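PDB 6C2C: dihydrocoumarin hydrolase, AncDHCH1 from Pseudomonas sp., which probably hydrolyses the lactone ring of dihydrocoumarin at a two-zinc centre, as an ancestor-like relative of the organophosphate-degrading methyl-parathion hydrolase. Local coordinates for residues Tyr20-Gly25 and Gln219-Leu224; Gly25-Thr30 and Tyr72-Gly77; Asp113-Thr118 and Ala134-Ala139; Gly127-Glu132 and Leu175-Lys180; Gly204-His209 and Phe244-Lys249. All coordinates share one frame; numbering follows the deposited sequence.

Contact 1. Residues Tyr20-Gly25 and Gln219-Leu224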
# COMPACT_ATOMS: atom_id res chain seq x y z
N TYR A 20 1.07 12.51 5.30
CA TYR A 20 1.26 12.57 6.75
C TYR A 20 2.74 12.37 7.02
O TYR A 20 3.31 11.34 6.64
CB TYR A 20 0.41 11.50 7.48
CG TYR A 20 0.63 11.62 8.95
CD1 TYR A 20 0.13 12.71 9.65
CD2 TYR A 20 1.42 10.70 9.62
CE1 TYR A 20 0.39 12.88 10.99
CE2 TYR A 20 1.70 10.82 10.99
CZ TYR A 20 1.20 11.94 11.67
OH TYR A 20 1.47 12.06 13.02
N ARG A 21 3.39 13.35 7.66
CA ARG A 21 4.82 13.31 7.96
C ARG A 21 5.08 12.66 9.31
O ARG A 21 4.43 12.98 10.31
CB ARG A 21 5.34 14.75 8.02
CG ARG A 21 6.84 14.84 7.71
CD ARG A 21 7.03 14.80 6.16
NE ARG A 21 6.60 16.11 5.65
CZ ARG A 21 6.57 16.43 4.37
NH1 ARG A 21 6.94 15.56 3.43
NH2 ARG A 21 6.18 17.66 4.03
N MET A 22 6.12 11.82 9.36
CA MET A 22 6.50 11.16 10.60
C MET A 22 8.02 10.98 10.59
O MET A 22 8.53 10.43 9.62
CB MET A 22 5.78 9.79 10.73
CG MET A 22 5.97 9.13 12.07
SD MET A 22 5.36 7.45 12.05
CE MET A 22 6.62 6.63 11.11
N MET A 23 8.72 11.39 11.64
CA MET A 23 10.13 11.08 11.73
C MET A 23 10.34 9.67 12.26
O MET A 23 9.55 9.16 13.08
CB MET A 23 10.89 12.09 12.61
CG MET A 23 10.91 13.48 12.03
SD MET A 23 11.70 13.59 10.42
CE MET A 23 13.36 12.97 10.74
N LEU A 24 11.38 9.02 11.73
CA LEU A 24 11.76 7.66 12.13
C LEU A 24 13.28 7.70 12.30
O LEU A 24 14.03 7.53 11.33
CB LEU A 24 11.30 6.64 11.07
CG LEU A 24 11.63 5.20 11.52
CD1 LEU A 24 10.47 4.65 12.38
CD2 LEU A 24 11.78 4.27 10.31
N GLY A 25 13.75 8.00 13.53
CA GLY A 25 15.18 8.23 13.70
C GLY A 25 15.60 9.41 12.85
O GLY A 25 14.97 10.49 12.86
N GLN A 219 14.87 2.83 15.47
CA GLN A 219 13.45 3.06 15.22
C GLN A 219 13.10 2.31 13.93
O GLN A 219 13.65 2.63 12.86
CB GLN A 219 13.15 4.54 15.03
CG GLN A 219 13.65 5.46 16.16
CD GLN A 219 13.33 4.93 17.54
OE1 GLN A 219 14.24 4.67 18.37
NE2 GLN A 219 12.07 4.77 17.81
N LYS A 220 12.21 1.36 14.03
CA LYS A 220 11.86 0.47 12.92
C LYS A 220 10.40 0.66 12.48
O LYS A 220 9.48 0.77 13.31
CB LYS A 220 12.12 -0.99 13.31
CG LYS A 220 11.78 -1.98 12.23
CD LYS A 220 12.54 -3.32 12.37
CE LYS A 220 11.81 -4.32 13.20
NZ LYS A 220 12.61 -5.66 13.23
N LEU A 221 10.19 0.69 11.15
CA LEU A 221 8.88 0.77 10.52
C LEU A 221 8.87 -0.32 9.46
O LEU A 221 9.72 -0.31 8.55
CB LEU A 221 8.66 2.16 9.91
CG LEU A 221 7.46 2.29 8.94
CD1 LEU A 221 6.14 2.17 9.75
CD2 LEU A 221 7.54 3.63 8.26
N VAL A 222 7.88 -1.22 9.54
CA VAL A 222 7.79 -2.36 8.66
C VAL A 222 6.59 -2.12 7.75
O VAL A 222 5.45 -2.01 8.23
CB VAL A 222 7.67 -3.66 9.46
CG1 VAL A 222 7.50 -4.81 8.53
CG2 VAL A 222 8.96 -3.90 10.20
N LEU A 223 6.86 -1.99 6.46
CA LEU A 223 5.82 -1.64 5.49
C LEU A 223 5.31 -2.94 4.89
O LEU A 223 6.06 -3.63 4.17
CB LEU A 223 6.41 -0.72 4.42
CG LEU A 223 6.87 0.63 4.99
CD1 LEU A 223 7.58 1.41 3.90
CD2 LEU A 223 5.69 1.38 5.63
N LEU A 224 4.05 -3.30 5.23
CA LEU A 224 3.55 -4.66 5.06
C LEU A 224 2.82 -4.88 3.73
O LEU A 224 2.26 -5.96 3.52
CB LEU A 224 2.55 -4.98 6.18
CG LEU A 224 3.14 -4.97 7.56
CD1 LEU A 224 1.99 -5.25 8.53
CD2 LEU A 224 4.20 -6.01 7.74
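Strand 20-24 and strand 219-223 run at 128° to one another with their axes 8.1 Å apart at closest approach, too far for main-chain pairing, so side chains bridge the gap. The backbones draw closest at one end, where the CA atoms of Gly25 and Gln219 are 5.7 Å apart. Leu24 does most of the work. With its CG anti to the backbone N (chi1 -177°), its branch swings across to strand 219-223: CG lies 3.5 Å from the carbonyl O of Gln219, and the two methyls part from there. CD1 rests on the CB of Gln219, 3.8 Å away, while CD2 reaches the CB of Leu221. Two strands from different sheets thus face each other across the apolar interior of the alpha-beta/beta-alpha sandwich of the metallo-beta-lactamase fold, strand 19-24 at the outer margin of its sheet and strand 219-223 within the other. Further along, the contact thins: the methyl CE of Met22 meets CD2 of Leu221 at 4.2 Å. Val29 and Val214, one from each sheet, pack on Leu24 as well. At the more open end the aliphatic part of Gln219 covers the turn, its CG 3.7 Å from the backbone N of Gly25.

Contact 2. Residues Gly25-Thr30 and Tyr72-Gly77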
# COMPACT_ATOMS: atom_id res chain seq x y z
N GLY A 25 13.75 8.00 13.53
CA GLY A 25 15.18 8.23 13.70
C GLY A 25 15.60 9.41 12.85
O GLY A 25 14.97 10.49 12.86
N ASP A 26 16.64 9.19 12.07
CA ASP A 26 17.14 10.21 11.15
C ASP A 26 16.33 10.29 9.86
O ASP A 26 16.57 11.19 9.02
CB ASP A 26 18.60 9.90 10.79
CG ASP A 26 19.55 10.01 11.97
OD1 ASP A 26 19.25 10.76 12.92
OD2 ASP A 26 20.56 9.30 11.94
N PHE A 27 15.42 9.33 9.62
CA PHE A 27 14.70 9.29 8.36
C PHE A 27 13.40 10.07 8.48
O PHE A 27 12.77 10.11 9.54
CB PHE A 27 14.36 7.84 7.91
CG PHE A 27 15.56 6.93 7.68
CD1 PHE A 27 16.85 7.41 7.61
CD2 PHE A 27 15.33 5.60 7.46
CE1 PHE A 27 17.90 6.57 7.38
CE2 PHE A 27 16.38 4.70 7.21
CZ PHE A 27 17.66 5.18 7.18
N GLU A 28 13.01 10.71 7.39
CA GLU A 28 11.69 11.33 7.26
C GLU A 28 10.77 10.40 6.46
O GLU A 28 11.08 10.07 5.32
CB GLU A 28 11.80 12.64 6.52
CG GLU A 28 10.44 13.33 6.31
CD GLU A 28 10.56 14.24 5.08
OE1 GLU A 28 10.82 13.75 3.98
OE2 GLU A 28 10.45 15.46 5.22
N VAL A 29 9.68 9.96 7.08
CA VAL A 29 8.65 9.14 6.42
C VAL A 29 7.50 10.07 6.05
O VAL A 29 7.09 10.93 6.87
CB VAL A 29 8.17 8.01 7.33
CG1 VAL A 29 7.04 7.24 6.61
CG2 VAL A 29 9.32 7.11 7.66
N THR A 30 7.00 9.96 4.82
CA THR A 30 5.77 10.65 4.42
C THR A 30 4.80 9.57 3.91
O THR A 30 5.01 9.01 2.83
CB THR A 30 6.00 11.73 3.35
OG1 THR A 30 7.08 12.60 3.71
CG2 THR A 30 4.70 12.55 3.13
N TYR A 72 4.41 4.91 0.76
CA TYR A 72 5.24 5.48 1.83
C TYR A 72 6.56 6.00 1.25
O TYR A 72 7.35 5.21 0.70
CB TYR A 72 5.49 4.44 2.95
CG TYR A 72 4.17 4.03 3.56
CD1 TYR A 72 3.67 4.77 4.61
CD2 TYR A 72 3.43 2.96 3.08
CE1 TYR A 72 2.42 4.47 5.15
CE2 TYR A 72 2.20 2.62 3.62
CZ TYR A 72 1.67 3.41 4.62
OH TYR A 72 0.41 3.09 5.12
N LEU A 73 6.82 7.32 1.41
CA LEU A 73 8.06 7.94 0.95
C LEU A 73 9.02 7.93 2.12
O LEU A 73 8.62 8.24 3.26
CB LEU A 73 7.76 9.38 0.52
CG LEU A 73 8.84 10.14 -0.17
CD1 LEU A 73 9.07 9.61 -1.58
CD2 LEU A 73 8.40 11.61 -0.23
N VAL A 74 10.30 7.63 1.86
CA VAL A 74 11.32 7.62 2.92
C VAL A 74 12.53 8.42 2.45
O VAL A 74 13.17 8.08 1.43
CB VAL A 74 11.76 6.20 3.31
CG1 VAL A 74 12.70 6.28 4.51
CG2 VAL A 74 10.55 5.30 3.67
N ASN A 75 12.87 9.46 3.18
CA ASN A 75 14.04 10.28 2.86
C ASN A 75 15.08 9.89 3.91
O ASN A 75 14.94 10.26 5.09
CB ASN A 75 13.68 11.75 2.89
CG ASN A 75 14.85 12.64 2.44
OD1 ASN A 75 16.01 12.30 2.71
ND2 ASN A 75 14.54 13.81 1.89
N THR A 76 16.10 9.13 3.48
CA THR A 76 17.13 8.58 4.36
C THR A 76 18.29 9.54 4.48
O THR A 76 19.22 9.23 5.22
CB THR A 76 17.69 7.25 3.87
OG1 THR A 76 18.48 7.45 2.69
CG2 THR A 76 16.57 6.27 3.57
N GLY A 77 18.20 10.67 3.82
CA GLY A 77 19.37 11.58 3.70
C GLY A 77 20.24 11.31 2.50
O GLY A 77 20.53 12.22 1.75
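Phe27 and Thr76 run alongside each other in the same direction, and the methyl of the threonine is set squarely over the phenyl ring. Thr76 CG2 stands 3.9 Å from the ring centroid of Phe27 and only 8° off the ring normal, a CH-pi contact over the face. CB of Thr76 sits above the same ring toward CE1, at 3.6 Å. In Thr76 the hydroxyl occupies the place between backbone N and carbonyl carbon (chi1 70°), which puts the methyl over the phenyl group. Val74 approaches the ring obliquely, its CG1 4.0 Å from Phe27 CD2. Val214 of the other sheet also touches both Phe27 and Val74. The face opposite Val29 and Val74 carries Glu28, Asn75, Thr30 and Leu73. Glu28 and Asn75 cross with their carboxylate and amide planes 81° apart, and OE1 of Glu28 comes 3.7 Å from CB of Asn75; Tyr107 OH is hydrogen-bonded to both side chains, through Glu28 OE1 and Asn75 ND2. The other amide atom, Asn75 OD1, accepts from Gly77 N at 2.9 Å, closing an Asx turn where the strand ends. Beyond that pair, Thr30 and Leu73 meet through their CB atoms, while Thr30 OG1 is hydrogen-bonded to Arg21. Four backbone hydrogen bonds fix this register, two between Glu28 and Asn75 and two between Thr30 and Leu73, with Val29 and Val74 as the non-hydrogen-bonded pair between them. Such antiparallel pairing of strands 27-39 and 65-75 is characteristic of the N-terminal sheet of the metallo-beta-lactamase fold.

Contact 3. Residues Asp113-Thr118 and Ala134-Ala139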
# COMPACT_ATOMS: atom_id res chain seq x y z
N ASP A 113 14.82 8.44 -6.05
CA ASP A 113 15.97 7.64 -6.47
C ASP A 113 15.62 6.20 -6.74
O ASP A 113 16.11 5.60 -7.73
CB ASP A 113 17.04 7.69 -5.36
CG ASP A 113 17.60 9.09 -5.18
OD1 ASP A 113 18.03 9.70 -6.19
OD2 ASP A 113 17.63 9.57 -4.03
N GLU A 114 14.80 5.59 -5.87
CA GLU A 114 14.48 4.17 -5.98
C GLU A 114 13.04 4.05 -5.56
O GLU A 114 12.55 4.80 -4.72
CB GLU A 114 15.41 3.27 -5.12
CG GLU A 114 16.88 3.45 -5.55
CD GLU A 114 17.79 2.33 -5.11
OE1 GLU A 114 18.99 2.38 -5.50
OE2 GLU A 114 17.34 1.40 -4.42
N ILE A 115 12.36 3.07 -6.17
CA ILE A 115 10.95 2.78 -5.87
C ILE A 115 10.89 1.30 -5.57
O ILE A 115 11.36 0.49 -6.37
CB ILE A 115 10.04 3.16 -7.06
CG1 ILE A 115 10.11 4.69 -7.25
CG2 ILE A 115 8.60 2.66 -6.76
CD1 ILE A 115 9.39 5.17 -8.59
N TYR A 116 10.33 0.93 -4.42
CA TYR A 116 10.20 -0.47 -4.02
C TYR A 116 8.74 -0.87 -4.05
O TYR A 116 7.88 -0.19 -3.50
CB TYR A 116 10.79 -0.73 -2.62
CG TYR A 116 12.25 -0.28 -2.49
CD1 TYR A 116 13.12 -0.30 -3.58
CD2 TYR A 116 12.70 0.21 -1.28
CE1 TYR A 116 14.49 0.13 -3.44
CE2 TYR A 116 14.05 0.64 -1.15
CZ TYR A 116 14.87 0.63 -2.26
OH TYR A 116 16.19 1.09 -2.04
N ILE A 117 8.43 -1.92 -4.80
CA ILE A 117 7.06 -2.34 -5.04
C ILE A 117 6.75 -3.55 -4.17
O ILE A 117 7.45 -4.58 -4.24
CB ILE A 117 6.89 -2.68 -6.53
CG1 ILE A 117 7.11 -1.44 -7.40
CG2 ILE A 117 5.55 -3.34 -6.76
CD1 ILE A 117 6.11 -0.30 -7.05
N THR A 118 5.73 -3.46 -3.31
CA THR A 118 5.42 -4.62 -2.47
C THR A 118 4.90 -5.78 -3.32
O THR A 118 5.28 -6.92 -3.11
CB THR A 118 4.39 -4.25 -1.39
OG1 THR A 118 3.16 -3.77 -2.00
CG2 THR A 118 4.96 -3.22 -0.39
N ALA A 134 7.83 6.89 -18.01
CA ALA A 134 8.11 6.79 -16.58
C ALA A 134 7.69 8.07 -15.86
O ALA A 134 8.23 9.15 -16.13
CB ALA A 134 9.61 6.52 -16.35
N ALA A 135 6.76 7.94 -14.89
CA ALA A 135 6.41 9.09 -14.08
C ALA A 135 7.54 9.52 -13.17
O ALA A 135 7.53 10.67 -12.71
CB ALA A 135 5.16 8.77 -13.25
N PHE A 136 8.50 8.63 -12.89
CA PHE A 136 9.62 8.94 -12.00
C PHE A 136 10.86 8.78 -12.86
O PHE A 136 11.40 7.67 -13.01
CB PHE A 136 9.61 8.00 -10.80
CG PHE A 136 8.40 8.14 -9.95
CD1 PHE A 136 8.41 9.08 -8.94
CD2 PHE A 136 7.25 7.38 -10.18
CE1 PHE A 136 7.26 9.28 -8.13
CE2 PHE A 136 6.10 7.57 -9.35
CZ PHE A 136 6.12 8.48 -8.32
N PRO A 137 11.33 9.86 -13.50
CA PRO A 137 12.27 9.70 -14.63
C PRO A 137 13.67 9.31 -14.21
O PRO A 137 14.44 8.88 -15.09
CB PRO A 137 12.26 11.09 -15.28
CG PRO A 137 11.91 12.04 -14.16
CD PRO A 137 10.80 11.24 -13.42
N ASN A 138 14.04 9.44 -12.93
CA ASN A 138 15.36 9.04 -12.49
C ASN A 138 15.35 7.79 -11.64
O ASN A 138 16.42 7.29 -11.31
CB ASN A 138 16.04 10.19 -11.71
CG ASN A 138 16.18 11.46 -12.57
OD1 ASN A 138 16.73 11.40 -13.70
ND2 ASN A 138 15.61 12.59 -12.11
N ALA A 139 14.18 7.26 -11.29
CA ALA A 139 14.13 6.18 -10.30
C ALA A 139 14.49 4.81 -10.89
O ALA A 139 14.16 4.49 -12.05
CB ALA A 139 12.72 6.14 -9.67
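The terminal methyl of Ile115 approaches the Phe136 ring obliquely. This CD1 lies 3.4 Å from Phe136 CG and nearly as close to CD2, so it touches the ring near its root, and the two side chains cross at about a right angle. The extended end of Ile115 (chi2 171°) carries the methyl out to the ring and also past the CB of Ala139, which is 3.6 Å from CD1. Phe136 and Ala139 are the first and last residues of a type I beta turn, and Ile115 thus spans its two ends. At the backbone, the CA of Ala139 makes a CH...O contact of 3.3 Å with the carbonyl O of Asp113. The other flat group, the ring of Tyr116, has OE2 of Glu114 in plane at its edge: the hydroxyl donates to it over 2.7 Å, approaching from above the carboxylate plane. The turn leads directly into strand 140-142, the outermost of the sheet, to whose Val140 and Arg142 the backbone of Ile115 is hydrogen-bonded. Leu82 of strand 80-83 packs on Phe136, and helix 162-180 lies beside Ala134, just before the turn.

Contact 4. Residues Gly127-Glu132 and Leu175-Lys180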
# COMPACT_ATOMS: atom_id res chain seq x y z
N GLY A 127 0.86 3.99 -10.43
CA GLY A 127 1.50 5.29 -10.31
C GLY A 127 2.86 5.39 -10.99
O GLY A 127 3.34 6.51 -11.19
N LEU A 128 3.46 4.26 -11.37
CA LEU A 128 4.75 4.36 -12.05
C LEU A 128 4.67 5.01 -13.42
O LEU A 128 5.72 5.42 -13.93
CB LEU A 128 5.34 2.96 -12.25
CG LEU A 128 5.84 2.34 -10.96
CD1 LEU A 128 6.06 0.84 -11.27
CD2 LEU A 128 7.14 3.01 -10.49
N MET A 129 3.53 4.95 -14.11
CA MET A 129 3.49 5.32 -15.51
C MET A 129 2.47 6.42 -15.76
O MET A 129 1.40 6.45 -15.13
CB MET A 129 3.19 4.06 -16.41
CG MET A 129 3.28 4.35 -17.91
SD MET A 129 1.63 4.90 -18.49
CE MET A 129 0.89 3.31 -18.86
N ALA A 130 2.83 7.36 -16.63
CA ALA A 130 1.84 8.31 -17.13
C ALA A 130 2.19 8.58 -18.58
O ALA A 130 3.34 8.93 -18.87
CB ALA A 130 1.85 9.61 -16.31
N ASN A 131 1.21 8.40 -19.47
CA ASN A 131 1.38 8.76 -20.88
C ASN A 131 2.43 7.87 -21.55
O ASN A 131 3.20 8.32 -22.41
CB ASN A 131 1.75 10.25 -21.01
CG ASN A 131 0.53 11.16 -21.25
OD1 ASN A 131 -0.61 10.81 -20.91
ND2 ASN A 131 0.78 12.32 -21.86
N GLU A 132 2.47 6.60 -21.16
CA GLU A 132 3.45 5.61 -21.65
C GLU A 132 4.88 5.95 -21.27
O GLU A 132 5.82 5.31 -21.77
CB GLU A 132 3.37 5.39 -23.18
CG GLU A 132 2.28 4.40 -23.60
CD GLU A 132 0.92 4.86 -23.13
OE1 GLU A 132 0.52 5.96 -23.58
OE2 GLU A 132 0.28 4.15 -22.31
N LEU A 175 5.19 -1.11 -15.73
CA LEU A 175 6.64 -1.34 -15.64
C LEU A 175 7.42 -1.09 -16.95
O LEU A 175 8.64 -0.89 -16.90
CB LEU A 175 6.90 -2.78 -15.19
CG LEU A 175 6.92 -3.06 -13.69
CD1 LEU A 175 8.08 -2.33 -13.02
CD2 LEU A 175 5.72 -2.56 -13.05
N ASN A 176 6.74 -1.10 -18.09
CA ASN A 176 7.45 -1.12 -19.38
C ASN A 176 8.44 0.02 -19.54
O ASN A 176 9.56 -0.27 -20.00
CB ASN A 176 6.39 -1.10 -20.51
CG ASN A 176 7.01 -1.30 -21.86
OD1 ASN A 176 6.88 -0.43 -22.73
ND2 ASN A 176 7.77 -2.38 -22.01
N PRO A 177 8.14 1.29 -19.20
CA PRO A 177 9.16 2.34 -19.39
C PRO A 177 10.43 2.01 -18.66
O PRO A 177 11.53 2.27 -19.16
CB PRO A 177 8.49 3.61 -18.83
CG PRO A 177 7.01 3.30 -18.79
CD PRO A 177 6.88 1.82 -18.66
N TYR A 178 10.31 1.47 -17.45
CA TYR A 178 11.49 1.20 -16.67
C TYR A 178 12.26 0.03 -17.23
O TYR A 178 13.49 0.06 -17.28
CB TYR A 178 11.07 0.93 -15.20
CG TYR A 178 10.36 2.15 -14.64
CD1 TYR A 178 8.99 2.27 -14.79
CD2 TYR A 178 11.05 3.18 -14.00
CE1 TYR A 178 8.30 3.41 -14.33
CE2 TYR A 178 10.39 4.30 -13.52
CZ TYR A 178 9.02 4.42 -13.69
OH TYR A 178 8.31 5.53 -13.22
N VAL A 179 11.55 -1.03 -17.61
CA VAL A 179 12.21 -2.20 -18.17
C VAL A 179 12.97 -1.82 -19.43
O VAL A 179 14.16 -2.13 -19.57
CB VAL A 179 11.15 -3.29 -18.45
CG1 VAL A 179 11.78 -4.41 -19.29
CG2 VAL A 179 10.58 -3.83 -17.13
N LYS A 180 12.34 -1.06 -20.28
CA LYS A 180 13.01 -0.65 -21.50
C LYS A 180 14.22 0.22 -21.30
O LYS A 180 15.16 0.15 -22.04
CB LYS A 180 12.05 0.07 -22.45
CG LYS A 180 10.89 -0.77 -22.93
CD LYS A 180 11.27 -1.83 -23.92
CE LYS A 180 10.15 -2.05 -24.95
NZ LYS A 180 10.19 -3.36 -25.61
O HOH W 1 5.52 2.37 -22.30
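Leu128 meets the helix from CB outward. Its CB lies 3.6 Å from CE1 of Tyr178, beside the ring; past CG the branches divide, CD2 running near the phenol end, 4.0 Å from Tyr178 CZ, and CD1 reaching CD2 of Leu175 at 3.9 Å. The same residue also takes the one direct hydrogen bond of the contact: Tyr178 OH donates to Leu128 O over 2.7 Å, in the carbonyl plane and on a lone pair, with the acceptor close to the ring plane. The hydroxyl has a second partner in Phe136 N, whose bond it accepts, so one phenol oxygen links the backbone at Leu128 and at Phe136 to the helix. Farther along, Met129 CG packs on Pro177 CG at 4.0 Å, the two side chains crossing at about a right angle. The Met129 chain is bent at chi2 (-89°), and its SD accepts a weak hydrogen bond from Glu132 N. Nearer the solvent, a water donates to both Glu132 O and Asn176 OD1 and bridges the two segments. The contact fastens the short hairpin of strands 129-130 and 133-134 to the C-terminal end of helix 162-180. Pro177 and Tyr178 also lean on Ala134 of the hairpin's second strand, and Val141 of strand 140-142 packs against Leu128, Leu175 and Tyr178.

Contact 5. Residues Gly204-His209 and Phe244-Lys249. With ZN (zinc ion), chain D.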
# COMPACT_ATOMS: atom_id res chain seq x y z
N GLY A 204 2.66 -14.69 -0.82
CA GLY A 204 1.37 -15.30 -0.64
C GLY A 204 0.31 -14.49 -1.32
O GLY A 204 -0.33 -14.97 -2.15
N HIS A 205 0.13 -13.26 -0.89
CA HIS A 205 -0.84 -12.38 -1.52
C HIS A 205 -0.60 -12.33 -3.05
O HIS A 205 -1.51 -12.28 -3.81
CB HIS A 205 -0.78 -11.00 -0.91
CG HIS A 205 -1.73 -10.03 -1.50
ND1 HIS A 205 -3.09 -10.17 -1.42
CD2 HIS A 205 -1.51 -8.91 -2.20
CE1 HIS A 205 -3.65 -9.17 -2.04
NE2 HIS A 205 -2.71 -8.41 -2.54
N THR A 206 0.68 -12.30 -3.39
CA THR A 206 1.15 -12.58 -4.74
C THR A 206 2.41 -13.43 -4.61
O THR A 206 3.02 -13.44 -3.55
CB THR A 206 1.46 -11.28 -5.51
OG1 THR A 206 2.60 -10.64 -4.92
CG2 THR A 206 0.23 -10.36 -5.57
N PRO A 207 2.89 -14.03 -5.71
CA PRO A 207 4.06 -14.90 -5.62
C PRO A 207 5.32 -14.22 -5.10
O PRO A 207 6.15 -14.89 -4.46
CB PRO A 207 4.24 -15.36 -7.07
CG PRO A 207 2.85 -15.33 -7.65
CD PRO A 207 2.17 -14.12 -6.99
N GLY A 208 5.47 -12.91 -5.36
CA GLY A 208 6.62 -12.16 -4.89
C GLY A 208 6.27 -11.04 -3.93
O GLY A 208 7.08 -10.10 -3.82
N HIS A 209 5.18 -11.19 -3.16
CA HIS A 209 4.81 -10.10 -2.27
C HIS A 209 5.93 -9.89 -1.25
O HIS A 209 6.45 -10.85 -0.66
CB HIS A 209 3.47 -10.40 -1.58
CG HIS A 209 3.00 -9.26 -0.71
ND1 HIS A 209 3.53 -9.03 0.55
CD2 HIS A 209 2.11 -8.26 -0.94
CE1 HIS A 209 2.96 -7.93 1.06
NE2 HIS A 209 2.10 -7.46 0.18
N PHE A 244 -8.46 -11.53 -3.43
CA PHE A 244 -7.31 -10.95 -4.11
C PHE A 244 -6.01 -11.72 -3.87
O PHE A 244 -5.03 -11.45 -4.56
CB PHE A 244 -7.09 -9.50 -3.64
CG PHE A 244 -8.25 -8.58 -3.87
CD1 PHE A 244 -8.96 -8.59 -5.07
CD2 PHE A 244 -8.63 -7.67 -2.86
CE1 PHE A 244 -10.00 -7.72 -5.28
CE2 PHE A 244 -9.67 -6.80 -3.07
CZ PHE A 244 -10.34 -6.81 -4.29
N ASP A 245 -5.94 -12.59 -2.88
CA ASP A 245 -4.72 -13.36 -2.62
C ASP A 245 -4.48 -14.37 -3.72
O ASP A 245 -5.38 -15.15 -4.04
CB ASP A 245 -4.83 -14.13 -1.29
CG ASP A 245 -4.90 -13.21 -0.07
OD1 ASP A 245 -4.25 -12.14 -0.04
OD2 ASP A 245 -5.59 -13.60 0.89
N SER A 246 -3.26 -14.41 -4.27
CA SER A 246 -2.89 -15.53 -5.16
C SER A 246 -2.90 -16.89 -4.45
O SER A 246 -3.32 -17.90 -5.03
CB SER A 246 -1.50 -15.26 -5.77
OG SER A 246 -1.57 -14.19 -6.70
N ASP A 247 -2.33 -16.96 -3.26
CA ASP A 247 -2.27 -18.17 -2.43
C ASP A 247 -2.80 -17.77 -1.04
O ASP A 247 -2.08 -17.13 -0.25
CB ASP A 247 -0.84 -18.70 -2.38
CG ASP A 247 -0.68 -19.94 -1.53
OD1 ASP A 247 -1.56 -20.25 -0.70
OD2 ASP A 247 0.36 -20.64 -1.73
N SER A 248 -4.06 -18.15 -0.75
CA SER A 248 -4.65 -17.66 0.49
C SER A 248 -4.05 -18.33 1.71
O SER A 248 -3.97 -17.70 2.76
CB SER A 248 -6.17 -17.81 0.46
OG SER A 248 -6.54 -19.13 0.20
N LYS A 249 -3.62 -19.60 1.62
CA LYS A 249 -2.96 -20.22 2.76
C LYS A 249 -1.67 -19.49 3.13
O LYS A 249 -1.43 -19.16 4.29
CB LYS A 249 -2.67 -21.69 2.46
CG LYS A 249 -1.90 -22.38 3.54
CD LYS A 249 -1.42 -23.76 3.07
CE LYS A 249 -0.69 -24.49 4.20
NZ LYS A 249 0.09 -25.69 3.74
ZN ZN D . -2.91 -6.34 -3.58
O HOH W 2 -3.67 -4.72 -4.17
O HOH W 3 -5.04 -6.91 -3.23
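This contact holds one wall of the two-zinc site of the metallo-beta-lactamase fold, where His205 is a ligand of one zinc ion. NE2 of His205 binds the zinc at 2.3 Å; His119, His121 and Asp226 and two waters complete its shell, and Asp226 is shared with the second zinc. The other ring nitrogen is gripped from behind: His205 ND1 donates to Asp245 OD1 over 2.7 Å at 174°, with the oxygen in the ring plane and using its anti lone pair. Ring and carboxylate planes stand 86° apart. A trans first torsion (chi1 180°) lets the imidazole span from carboxylate to metal, and the second-shell Asp245 fixes its rotation. Asp245 is itself steadied, since its OD2 accepts from Ile242 N. CB of Phe244 lies 3.8 Å from CE1 of His205. Two backbone hydrogen bonds tie the loops together: Ser246 N reaches His205 O at 2.8 Å, from above the carbonyl plane, and Asp247 N reaches Gly204 O at 3.0 Å. The latter docks the metal loop between strands 197-201 and 210-216 on the start of helix 248-265, whose N-cap is Asp247, its OD1 bonded to Ala250 N; helix 145-151 covers Thr206, Pro207 and Ser246 through Asp147, Phe150 and Trp151.

Overall arrangement
Contacts 1 and 2 share Gly25 and lie 7 Å apart between centres; contact 2 is true strand pairing within one sheet, largely buried, whereas contact 1 joins that sheet to the other through apolar side chains. Contact 3 belongs to the far end of the same sheet as contact 2. It meets contact 4 directly, through hydrogen bonds of the Ala135 and Phe136 backbone, and contact 4, farthest of the five from the chain centre, mixes apolar packing with a buried phenol bond and a bridging water. Contact 5, across the chain centre from contact 2, relies on polar bonds and metal coordination, and touches contacts 1 and 3 through His209.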